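Local coordinates for protein putative beta-glucosidase (Bifidobacterium adolescentis, PDB 5WAB) that hydrolyses beta-glucosidic bonds as a family 3 glycoside hydrolase and probably also releases terminal arabinopyranose from a ginsenoside, at residues V110-N115 with R177-P182; F122-E127 with L152-A157; Q160-L165 with N510-E515; G234-R239 with N248-P253. All coordinates share one frame; numbering follows the deposited sequence.

Contact 1: V110-N115 with R177-P182; sequences VNIKRN and REIYFP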
# COMPACT_ATOMS: atom_id res chain seq x y z
N VAL A 110 4.08 -3.74 1.00
CA VAL A 110 2.86 -4.06 0.27
C VAL A 110 1.97 -5.04 1.04
O VAL A 110 1.09 -5.67 0.45
CB VAL A 110 3.17 -4.59 -1.15
CG1 VAL A 110 3.89 -3.55 -1.96
CG2 VAL A 110 3.99 -5.87 -1.10
N ASN A 111 2.17 -5.17 2.35
CA ASN A 111 1.34 -6.08 3.13
C ASN A 111 -0.12 -5.65 3.09
O ASN A 111 -0.44 -4.46 3.10
CB ASN A 111 1.82 -6.14 4.58
CG ASN A 111 3.21 -6.73 4.72
OD1 ASN A 111 4.14 -6.04 5.10
ND2 ASN A 111 3.34 -8.00 4.40
N ILE A 112 -1.00 -6.64 3.00
CA ILE A 112 -2.44 -6.39 2.96
C ILE A 112 -2.89 -5.82 4.29
O ILE A 112 -2.50 -6.30 5.36
CB ILE A 112 -3.19 -7.68 2.62
CG1 ILE A 112 -2.84 -8.14 1.21
CG2 ILE A 112 -4.69 -7.49 2.78
CD1 ILE A 112 -3.14 -7.11 0.14
N LYS A 113 -3.71 -4.76 4.24
CA LYS A 113 -4.35 -4.21 5.43
C LYS A 113 -5.55 -5.08 5.75
O LYS A 113 -6.70 -4.79 5.40
CB LYS A 113 -4.74 -2.76 5.20
CG LYS A 113 -3.56 -1.92 4.78
CD LYS A 113 -3.87 -0.45 4.63
CE LYS A 113 -2.67 0.24 4.00
NZ LYS A 113 -2.79 1.72 3.86
N ARG A 114 -5.26 -6.22 6.40
CA ARG A 114 -6.32 -7.14 6.81
C ARG A 114 -7.29 -6.46 7.75
O ARG A 114 -8.51 -6.58 7.60
CB ARG A 114 -5.70 -8.37 7.46
CG ARG A 114 -6.67 -9.24 8.25
CD ARG A 114 -5.94 -10.45 8.80
NE ARG A 114 -6.82 -11.42 9.44
CZ ARG A 114 -6.85 -11.64 10.75
NH1 ARG A 114 -6.04 -10.96 11.55
NH2 ARG A 114 -7.69 -12.53 11.26
N ASN A 115 -6.76 -5.73 8.73
CA ASN A 115 -7.55 -5.01 9.71
C ASN A 115 -7.01 -3.59 9.82
O ASN A 115 -5.79 -3.40 9.96
CB ASN A 115 -7.51 -5.72 11.06
CG ASN A 115 -8.41 -5.07 12.08
OD1 ASN A 115 -8.18 -3.93 12.48
ND2 ASN A 115 -9.43 -5.79 12.51
N ARG A 177 -2.83 -17.37 -1.54
CA ARG A 177 -2.66 -17.21 -2.98
C ARG A 177 -3.46 -16.03 -3.53
O ARG A 177 -3.01 -15.36 -4.47
CB ARG A 177 -3.07 -18.49 -3.70
CG ARG A 177 -2.20 -19.69 -3.39
CD ARG A 177 -0.86 -19.54 -4.05
NE ARG A 177 -0.06 -20.76 -3.92
CZ ARG A 177 1.09 -20.96 -4.55
NH1 ARG A 177 1.58 -20.02 -5.36
NH2 ARG A 177 1.75 -22.09 -4.38
N GLU A 178 -4.64 -15.75 -2.97
CA GLU A 178 -5.51 -14.73 -3.55
C GLU A 178 -5.41 -13.37 -2.86
O GLU A 178 -5.69 -12.35 -3.49
CB GLU A 178 -6.97 -15.18 -3.54
CG GLU A 178 -7.26 -16.43 -4.36
CD GLU A 178 -8.75 -16.67 -4.55
OE1 GLU A 178 -9.52 -15.69 -4.49
OE2 GLU A 178 -9.15 -17.84 -4.74
N ILE A 179 -5.04 -13.33 -1.57
CA ILE A 179 -5.03 -12.08 -0.80
C ILE A 179 -3.61 -11.59 -0.55
O ILE A 179 -3.25 -10.47 -0.93
CB ILE A 179 -5.81 -12.23 0.52
CG1 ILE A 179 -7.24 -12.74 0.27
CG2 ILE A 179 -5.80 -10.92 1.29
CD1 ILE A 179 -8.09 -11.83 -0.59
N TYR A 180 -2.78 -12.40 0.11
CA TYR A 180 -1.52 -11.91 0.64
C TYR A 180 -0.34 -12.07 -0.31
O TYR A 180 0.69 -11.42 -0.10
CB TYR A 180 -1.23 -12.61 1.98
CG TYR A 180 -2.37 -12.42 2.94
CD1 TYR A 180 -2.48 -11.26 3.70
CD2 TYR A 180 -3.38 -13.37 3.06
CE1 TYR A 180 -3.54 -11.06 4.56
CE2 TYR A 180 -4.45 -13.18 3.93
CZ TYR A 180 -4.52 -12.01 4.67
OH TYR A 180 -5.57 -11.79 5.54
N PHE A 181 -0.49 -12.85 -1.37
CA PHE A 181 0.57 -13.05 -2.35
C PHE A 181 0.47 -12.15 -3.58
O PHE A 181 1.50 -11.65 -4.03
CB PHE A 181 0.62 -14.52 -2.81
CG PHE A 181 1.32 -15.44 -1.84
CD1 PHE A 181 1.95 -14.94 -0.71
CD2 PHE A 181 1.31 -16.81 -2.04
CE1 PHE A 181 2.59 -15.79 0.18
CE2 PHE A 181 1.94 -17.67 -1.14
CZ PHE A 181 2.58 -17.15 -0.04
N PRO A 182 -0.73 -11.94 -4.18
CA PRO A 182 -0.77 -11.33 -5.52
C PRO A 182 -0.03 -10.01 -5.67
O PRO A 182 0.51 -9.74 -6.75
CB PRO A 182 -2.27 -11.16 -5.78
CG PRO A 182 -2.88 -12.26 -5.03
CD PRO A 182 -2.08 -12.37 -3.76
O HOH W 1 0.78 -8.43 0.03
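Ile112 lies crosswise on two consecutive residues of the helix 173-180, meeting both Ile179 and Tyr180 at about a right angle. In the TIM-barrel-type N-terminal domain of this family 3 glycosidase, the loop after strand 102-106 is thereby packed against residues of that helix. A beta-branched residue suits the place because both branches of Ile112 meet Ile179 while the branch point itself lies against Tyr180. Its CG2 meets Ile179 CG2 at 3.9 Å, while its CG1, anti to the carbonyl carbon (chi1 -65°), approaches Ile179 O to 3.2 Å in a close carbon-to-oxygen contact. The stem of the same side chain serves the tyrosine: Ile112 CB is 3.8 Å from Tyr180 CD1, at an oblique approach to the ring. Within the helix Ile179 CG2 also sits over the centre of one face of the Tyr180 ring, so the phenol is held by apolar groups from both segments, a setting that suits a flat aromatic ring. Farther along the ring, Tyr180 OH comes 3.5 Å from Arg114 CD. The arginine runs past it extended from CG to NE, its guanidinium plane 54° from the ring, and carries its charge on to Glu522 in a salt bridge and to Asn510 O in a hydrogen bond. The backbones are joined indirectly: one water donates both its hydrogens, to Val110 O at 2.8 Å and to Tyr180 O at 3.0 Å.

Contact 2: F122-E127 with L152-A157; sequences FEYWSE and LKHFAA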
# COMPACT_ATOMS: atom_id res chain seq x y z
N PHE A 122 -0.04 2.74 7.83
CA PHE A 122 0.35 4.01 7.22
C PHE A 122 1.42 3.82 6.15
O PHE A 122 1.52 4.64 5.23
CB PHE A 122 0.86 4.98 8.29
CG PHE A 122 2.26 4.72 8.74
CD1 PHE A 122 2.53 3.72 9.64
CD2 PHE A 122 3.31 5.49 8.26
CE1 PHE A 122 3.82 3.48 10.06
CE2 PHE A 122 4.60 5.25 8.67
CZ PHE A 122 4.86 4.24 9.57
N GLU A 123 2.19 2.72 6.24
CA GLU A 123 3.30 2.42 5.35
C GLU A 123 2.93 1.43 4.25
O GLU A 123 3.76 1.14 3.39
CB GLU A 123 4.44 1.84 6.21
CG GLU A 123 5.84 1.78 5.63
CD GLU A 123 6.85 1.37 6.70
OE1 GLU A 123 6.48 1.43 7.89
OE2 GLU A 123 7.99 0.98 6.37
N TYR A 124 1.69 0.93 4.25
CA TYR A 124 1.19 -0.01 3.24
C TYR A 124 0.17 0.68 2.34
O TYR A 124 -0.20 1.84 2.55
CB TYR A 124 0.60 -1.26 3.90
CG TYR A 124 1.56 -1.98 4.82
CD1 TYR A 124 2.93 -1.91 4.62
CD2 TYR A 124 1.09 -2.71 5.91
CE1 TYR A 124 3.80 -2.56 5.46
CE2 TYR A 124 1.96 -3.36 6.75
CZ TYR A 124 3.31 -3.28 6.53
OH TYR A 124 4.18 -3.92 7.36
N TRP A 125 -0.32 -0.05 1.34
CA TRP A 125 -1.06 0.56 0.24
C TRP A 125 -2.57 0.31 0.29
O TRP A 125 -3.34 1.27 0.19
CB TRP A 125 -0.47 0.09 -1.09
CG TRP A 125 0.91 0.63 -1.31
CD1 TRP A 125 2.07 0.14 -0.79
CD2 TRP A 125 1.28 1.77 -2.10
NE1 TRP A 125 3.14 0.90 -1.19
CE2 TRP A 125 2.68 1.91 -2.00
CE3 TRP A 125 0.57 2.69 -2.87
CZ2 TRP A 125 3.38 2.92 -2.65
CZ3 TRP A 125 1.27 3.70 -3.52
CH2 TRP A 125 2.66 3.81 -3.40
N SER A 126 -3.03 -0.93 0.43
CA SER A 126 -4.46 -1.16 0.31
C SER A 126 -4.86 -2.42 1.06
O SER A 126 -4.02 -3.20 1.52
CB SER A 126 -4.89 -1.27 -1.16
OG SER A 126 -6.26 -1.62 -1.29
N GLU A 127 -6.18 -2.59 1.21
CA GLU A 127 -6.76 -3.86 1.62
C GLU A 127 -6.95 -4.81 0.45
O GLU A 127 -7.28 -5.98 0.67
CB GLU A 127 -8.12 -3.62 2.28
CG GLU A 127 -9.22 -3.22 1.29
CD GLU A 127 -10.49 -2.71 1.95
OE1 GLU A 127 -10.39 -1.99 2.96
OE2 GLU A 127 -11.59 -3.04 1.46
N LEU A 152 11.19 -4.91 -1.74
CA LEU A 152 9.80 -5.32 -1.54
C LEU A 152 9.67 -5.97 -0.17
O LEU A 152 10.29 -7.01 0.09
CB LEU A 152 9.38 -6.27 -2.65
CG LEU A 152 7.88 -6.54 -2.83
CD1 LEU A 152 7.15 -5.24 -3.06
CD2 LEU A 152 7.68 -7.50 -4.00
N LYS A 153 8.88 -5.36 0.71
CA LYS A 153 9.08 -5.51 2.15
C LYS A 153 8.03 -6.39 2.82
O LYS A 153 6.83 -6.24 2.57
CB LYS A 153 9.11 -4.13 2.82
CG LYS A 153 10.29 -3.95 3.75
CD LYS A 153 10.54 -2.49 4.09
CE LYS A 153 9.43 -1.88 4.90
NZ LYS A 153 9.84 -0.54 5.38
N HIS A 154 8.53 -7.28 3.69
CA HIS A 154 7.79 -8.11 4.64
C HIS A 154 7.00 -9.20 3.95
O HIS A 154 5.77 -9.27 4.06
CB HIS A 154 6.90 -7.25 5.53
CG HIS A 154 7.62 -6.09 6.13
ND1 HIS A 154 6.99 -4.90 6.43
CD2 HIS A 154 8.92 -5.93 6.47
CE1 HIS A 154 7.88 -4.06 6.94
NE2 HIS A 154 9.05 -4.65 6.97
N PHE A 155 7.72 -10.10 3.30
CA PHE A 155 7.16 -11.23 2.58
C PHE A 155 7.20 -12.45 3.50
O PHE A 155 8.28 -12.96 3.82
CB PHE A 155 7.97 -11.44 1.30
CG PHE A 155 7.47 -12.54 0.41
CD1 PHE A 155 6.25 -12.43 -0.24
CD2 PHE A 155 8.26 -13.65 0.15
CE1 PHE A 155 5.81 -13.43 -1.09
CE2 PHE A 155 7.83 -14.65 -0.69
CZ PHE A 155 6.60 -14.55 -1.31
N ALA A 156 6.04 -12.91 3.97
CA ALA A 156 4.74 -12.31 3.66
C ALA A 156 3.81 -12.37 4.87
O ALA A 156 4.17 -12.90 5.93
CB ALA A 156 4.09 -13.01 2.48
N ALA A 157 2.61 -11.80 4.70
CA ALA A 157 1.52 -11.88 5.68
C ALA A 157 1.92 -11.26 7.01
O ALA A 157 1.70 -11.84 8.08
CB ALA A 157 1.07 -13.33 5.85
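Charge links the first pair: Lys153 NZ donates to Glu123 OE2 at 2.6 Å, a short salt bridge that meets the carboxylate oxygen nearly along its C-O axis. The two side chains cross at about a right angle. Glu123 reaches over with an extended chain, CG standing anti to the backbone N (chi1 -164°), whereas Lys153 bends at chi3 (66°) to bring its ammonium onto the acid. Glu123 OE1 holds Arg120, so this one buried carboxylate serves two cations, and Lys153 has a further, weak bond to Leu106 O.

A hydrogen bond between two rings makes the second link. Tyr124 OH and His154 ND1 are 3.1 Å apart, each lying at the edge of the other's ring and near its plane, and the side chains again meet almost at right angles. A tyrosine is long enough to span the gap between backbones whose nearest CA atoms, those of Tyr124 and Lys153, are 9.7 Å apart.

Packing completes the set. Lys153 CG rests 3.4 Å above one face of the His154 ring, offset toward its rim, which helps fix the ring's rotation. The backbone bends sharply at His154, where phi is positive, and this sends successive residues toward the same loop.

With ND1 occupied by the tyrosine, His154 NE2 bonds a glycerol molecule, probably from the crystallisation liquor, which also receives a weak bond from Lys153 NZ. A neighbouring lysine and histidine where strand 149-155 bends are consistent with the Lys-His pair that lines the sugar-binding pocket in family 3 glycosidases.

Contact 3: Q160-L165 with N510-E515; sequences QETDRL and NWPGEE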
# COMPACT_ATOMS: atom_id res chain seq x y z
N GLN A 160 -0.02 -7.31 11.24
CA GLN A 160 -0.23 -6.76 12.57
C GLN A 160 1.11 -6.58 13.26
O GLN A 160 2.10 -7.22 12.92
CB GLN A 160 -1.16 -7.64 13.40
CG GLN A 160 -0.54 -8.93 13.86
CD GLN A 160 -1.56 -9.84 14.47
OE1 GLN A 160 -2.65 -10.00 13.94
NE2 GLN A 160 -1.23 -10.45 15.61
N GLU A 161 1.13 -5.66 14.23
CA GLU A 161 2.32 -5.43 15.05
C GLU A 161 2.31 -6.26 16.32
O GLU A 161 3.38 -6.57 16.86
CB GLU A 161 2.42 -3.95 15.42
CG GLU A 161 2.78 -3.02 14.28
CD GLU A 161 4.14 -3.34 13.69
OE1 GLU A 161 5.15 -2.88 14.25
OE2 GLU A 161 4.18 -4.05 12.66
N THR A 162 1.13 -6.61 16.82
CA THR A 162 1.00 -7.33 18.08
C THR A 162 1.67 -8.69 17.99
O THR A 162 1.24 -9.56 17.23
CB THR A 162 -0.48 -7.47 18.43
OG1 THR A 162 -1.05 -6.16 18.57
CG2 THR A 162 -0.66 -8.23 19.72
N ASP A 163 2.71 -8.88 18.81
CA ASP A 163 3.46 -10.14 18.88
C ASP A 163 4.07 -10.52 17.53
O ASP A 163 4.19 -11.70 17.21
CB ASP A 163 2.58 -11.27 19.41
CG ASP A 163 3.37 -12.42 19.99
OD1 ASP A 163 4.56 -12.21 20.34
OD2 ASP A 163 2.82 -13.54 20.08
N ARG A 164 4.47 -9.51 16.74
CA ARG A 164 4.93 -9.77 15.38
C ARG A 164 6.18 -10.64 15.31
O ARG A 164 6.41 -11.30 14.29
CB ARG A 164 5.20 -8.45 14.66
CG ARG A 164 6.49 -7.77 15.07
CD ARG A 164 6.55 -6.36 14.52
NE ARG A 164 7.70 -5.62 15.05
CZ ARG A 164 8.28 -4.60 14.42
NH1 ARG A 164 7.83 -4.19 13.24
NH2 ARG A 164 9.32 -3.99 14.98
N LEU A 165 6.99 -10.68 16.38
CA LEU A 165 8.23 -11.45 16.34
C LEU A 165 7.99 -12.93 16.54
O LEU A 165 8.87 -13.73 16.22
CB LEU A 165 9.19 -10.96 17.43
CG LEU A 165 9.64 -9.50 17.38
CD1 LEU A 165 10.44 -9.11 18.62
CD2 LEU A 165 10.47 -9.28 16.14
N ASN A 510 -10.79 -12.72 14.96
CA ASN A 510 -9.45 -13.29 15.06
C ASN A 510 -8.40 -12.18 15.00
O ASN A 510 -7.56 -12.17 14.09
CB ASN A 510 -9.20 -14.29 13.94
CG ASN A 510 -10.01 -15.54 14.08
OD1 ASN A 510 -9.79 -16.34 14.99
ND2 ASN A 510 -10.95 -15.75 13.16
N TRP A 511 -8.45 -11.25 15.95
CA TRP A 511 -7.54 -10.13 15.99
C TRP A 511 -7.34 -9.69 17.44
O TRP A 511 -8.33 -9.42 18.13
CB TRP A 511 -8.08 -8.96 15.16
CG TRP A 511 -7.24 -7.74 15.20
CD1 TRP A 511 -7.28 -6.76 16.15
CD2 TRP A 511 -6.24 -7.34 14.26
NE1 TRP A 511 -6.36 -5.78 15.86
CE2 TRP A 511 -5.71 -6.11 14.70
CE3 TRP A 511 -5.73 -7.91 13.08
CZ2 TRP A 511 -4.70 -5.44 14.02
CZ3 TRP A 511 -4.73 -7.23 12.39
CH2 TRP A 511 -4.22 -6.01 12.86
N PRO A 512 -6.08 -9.61 17.92
CA PRO A 512 -4.83 -9.90 17.21
C PRO A 512 -4.32 -11.32 17.41
O PRO A 512 -3.14 -11.58 17.15
CB PRO A 512 -3.86 -8.92 17.85
CG PRO A 512 -4.31 -8.87 19.27
CD PRO A 512 -5.82 -9.02 19.25
N GLY A 513 -5.17 -12.22 17.88
CA GLY A 513 -4.77 -13.58 18.15
C GLY A 513 -4.40 -13.78 19.61
O GLY A 513 -4.54 -12.89 20.45
N GLU A 514 -3.90 -14.98 19.89
CA GLU A 514 -3.63 -15.40 21.26
C GLU A 514 -2.62 -16.54 21.25
O GLU A 514 -2.57 -17.32 20.30
CB GLU A 514 -4.91 -15.84 21.96
CG GLU A 514 -5.46 -17.12 21.38
CD GLU A 514 -6.89 -17.35 21.74
OE1 GLU A 514 -7.64 -16.36 21.82
OE2 GLU A 514 -7.27 -18.53 21.94
N GLU A 515 -1.83 -16.62 22.32
CA GLU A 515 -0.95 -17.76 22.57
C GLU A 515 -0.08 -18.07 21.36
O GLU A 515 0.06 -19.22 20.93
CB GLU A 515 -1.78 -18.99 22.98
CG GLU A 515 -2.53 -18.82 24.29
CD GLU A 515 -3.15 -20.11 24.80
OE1 GLU A 515 -3.68 -20.90 23.98
OE2 GLU A 515 -3.10 -20.34 26.02
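Gln160 overlaps the far end of the Trp511 indole, its CB 3.5 Å from Trp511 CH2, the two side chains lying alongside each other but running opposite ways. The contact joins a loop of the TIM-barrel-type N-terminal domain to a loop of the C-terminal domain, and the barrel side is shaped by a type II beta turn from Glu161 to Arg164. The glutamine takes the crowded position at chi1 (72°), CG between the backbone N and the carbonyl carbon, then extends to place its amide between the two loops. There Gln160 NE2 forks: one bond goes across to Pro512 O at 2.7 Å, nearly straight at 160°, and the other returns to Thr162 O at 3.1 Å, landing on a lone pair. Both acceptors lie close to the amide plane, so an amide, with two N-H groups at one nitrogen, suits the place. A leucine here would probably leave the carbonyls of Thr162 and Pro512 without their shared donor and the two loops less firmly joined. Pro512 follows a cis peptide bond and turns its ring to Thr162. Thr162 OG1 bonds Asp420, while the methyl branch serves the apolar side: Thr162 CG2 touches Pro512 CG at 3.7 Å, and Thr162 CB lies an equal 3.7 Å from Pro512 CB.

Contact 4: G234-R239 with N248-P253; sequences GADHDR and NLEMPP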
# COMPACT_ATOMS: atom_id res chain seq x y z
N GLY A 234 16.76 -8.87 12.84
CA GLY A 234 16.56 -9.85 13.87
C GLY A 234 15.71 -11.03 13.47
O GLY A 234 15.52 -11.94 14.28
N ALA A 235 15.19 -11.05 12.23
CA ALA A 235 14.28 -12.11 11.80
C ALA A 235 14.98 -13.42 11.49
O ALA A 235 14.31 -14.45 11.39
CB ALA A 235 13.49 -11.65 10.58
N ASP A 236 16.30 -13.41 11.32
CA ASP A 236 17.07 -14.62 11.04
C ASP A 236 17.42 -15.26 12.38
O ASP A 236 18.26 -14.74 13.12
CB ASP A 236 18.31 -14.28 10.23
CG ASP A 236 19.02 -15.52 9.70
OD1 ASP A 236 18.82 -16.63 10.25
OD2 ASP A 236 19.79 -15.38 8.72
N HIS A 237 16.79 -16.39 12.68
CA HIS A 237 17.00 -17.07 13.96
C HIS A 237 17.94 -18.26 13.86
O HIS A 237 18.61 -18.59 14.84
CB HIS A 237 15.66 -17.55 14.52
CG HIS A 237 14.71 -16.43 14.84
ND1 HIS A 237 15.12 -15.13 14.97
CD2 HIS A 237 13.36 -16.43 15.00
CE1 HIS A 237 14.07 -14.36 15.23
NE2 HIS A 237 12.99 -15.13 15.25
N ASP A 238 18.00 -18.91 12.70
CA ASP A 238 18.87 -20.05 12.45
C ASP A 238 19.65 -19.77 11.17
O ASP A 238 19.08 -19.83 10.08
CB ASP A 238 18.05 -21.34 12.31
CG ASP A 238 18.89 -22.59 12.47
OD1 ASP A 238 20.09 -22.57 12.13
OD2 ASP A 238 18.33 -23.60 12.95
N ARG A 239 20.94 -19.47 11.31
CA ARG A 239 21.75 -19.08 10.16
C ARG A 239 21.71 -20.15 9.07
O ARG A 239 21.49 -19.85 7.90
CB ARG A 239 23.19 -18.81 10.58
CG ARG A 239 23.40 -17.52 11.36
CD ARG A 239 22.98 -16.29 10.56
NE ARG A 239 23.57 -16.24 9.22
CZ ARG A 239 24.78 -15.76 8.94
NH1 ARG A 239 25.56 -15.30 9.91
NH2 ARG A 239 25.23 -15.76 7.69
N ASN A 248 19.25 -14.90 1.41
CA ASN A 248 20.62 -14.58 1.04
C ASN A 248 21.37 -13.83 2.13
O ASN A 248 22.58 -14.03 2.30
CB ASN A 248 20.63 -13.75 -0.24
CG ASN A 248 19.93 -14.45 -1.38
OD1 ASN A 248 18.70 -14.53 -1.41
ND2 ASN A 248 20.71 -14.96 -2.32
N LEU A 249 20.69 -12.96 2.88
CA LEU A 249 21.38 -11.95 3.68
C LEU A 249 20.76 -11.85 5.06
O LEU A 249 19.56 -11.54 5.19
CB LEU A 249 21.32 -10.60 2.97
CG LEU A 249 22.07 -9.42 3.58
CD1 LEU A 249 23.58 -9.59 3.49
CD2 LEU A 249 21.64 -8.12 2.92
N GLU A 250 21.58 -12.04 6.09
CA GLU A 250 21.18 -11.77 7.47
C GLU A 250 21.46 -10.31 7.78
O GLU A 250 22.57 -9.82 7.55
CB GLU A 250 21.94 -12.66 8.46
CG GLU A 250 21.58 -12.38 9.92
CD GLU A 250 22.70 -12.71 10.90
OE1 GLU A 250 23.88 -12.60 10.53
OE2 GLU A 250 22.39 -13.08 12.06
N MET A 251 20.44 -9.62 8.30
CA MET A 251 20.59 -8.24 8.74
C MET A 251 19.84 -8.08 10.06
O MET A 251 18.70 -8.56 10.19
CB MET A 251 20.05 -7.25 7.70
CG MET A 251 20.83 -7.23 6.40
SD MET A 251 22.49 -6.55 6.53
CE MET A 251 22.13 -4.84 6.94
N PRO A 252 20.46 -7.45 11.07
CA PRO A 252 21.85 -7.02 11.03
C PRO A 252 22.75 -8.21 11.30
O PRO A 252 22.24 -9.25 11.72
CB PRO A 252 21.93 -5.98 12.16
CG PRO A 252 20.94 -6.47 13.15
CD PRO A 252 19.81 -7.08 12.34
N PRO A 253 24.05 -8.10 11.03
CA PRO A 253 24.95 -9.22 11.28
C PRO A 253 25.05 -9.53 12.77
O PRO A 253 25.35 -8.66 13.58
CB PRO A 253 26.29 -8.74 10.71
CG PRO A 253 26.19 -7.25 10.75
CD PRO A 253 24.76 -6.94 10.46
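The two backbones come together at two points, with CA atoms 6.6 Å apart for Gly234 and Pro252 and 6.1 Å for Asp236 and Glu250, and Gly234 N donates to a lone pair of Met251 O at 3.3 Å. They are the loops on either side of helix 239-245 in the TIM-barrel-type domain, with Asp238 as the N-cap of that helix. Gly234 has a positive phi at which a CB would strike the preceding carbonyl, so glycine suits it; Pro252, entered through a cis peptide bond, fits its ring against Gly234 N.

Among the side chains, Asp236, Arg239 and Glu250 form a salt-bridge network. Asp236 and Glu250 cross at about a right angle, and Asp236 OD2 rests 3.5 Å from Glu250 CB. Two acids so close are probably tolerated because Arg239 lies beside both, although its bond to Asp236 is long. Bends at chi2 (-60°) and chi3 (-51°) fold the arginine back from the first turn of the helix onto the glutamate. Beyond the segments Arg239 NH1 binds Asp257 and Thr256, Glu250 OE2 takes a bond with Ser254, and Asp236 OD1 one with Ser242. A leucine in place of Arg239 would probably leave the neighbouring acids without their common counter-charge and Asp257 without its mate. The approach to the guanidinium is over its face: Glu250 OE1 stands 3.2 Å from Arg239 NH1, an attraction of charges in which no N-H points at the oxygen.

Contacts 1 and 2 lie near the centre of the folded chain, their centres 8 Å apart, and touch through Asn111 and His154 and through Lys113 and Tyr124. Both use the loop between strand 102-106 and helix 129-144, and contact 2 begins and ends between the two segments of contact 1. Residues 160-165 follow soon after strand 149-155 of the parallel sheet, yet contact 3, 16 Å from each of these two, pairs them with the C-terminal domain; Asn115 of contact 1 touches its Trp511. Contact 4 lies farther out, 20 to 24 Å from the other centres, after strand 228-230 of that sheet. Loops leaving the sheet thus bear the likely sugar pocket and the domain interface.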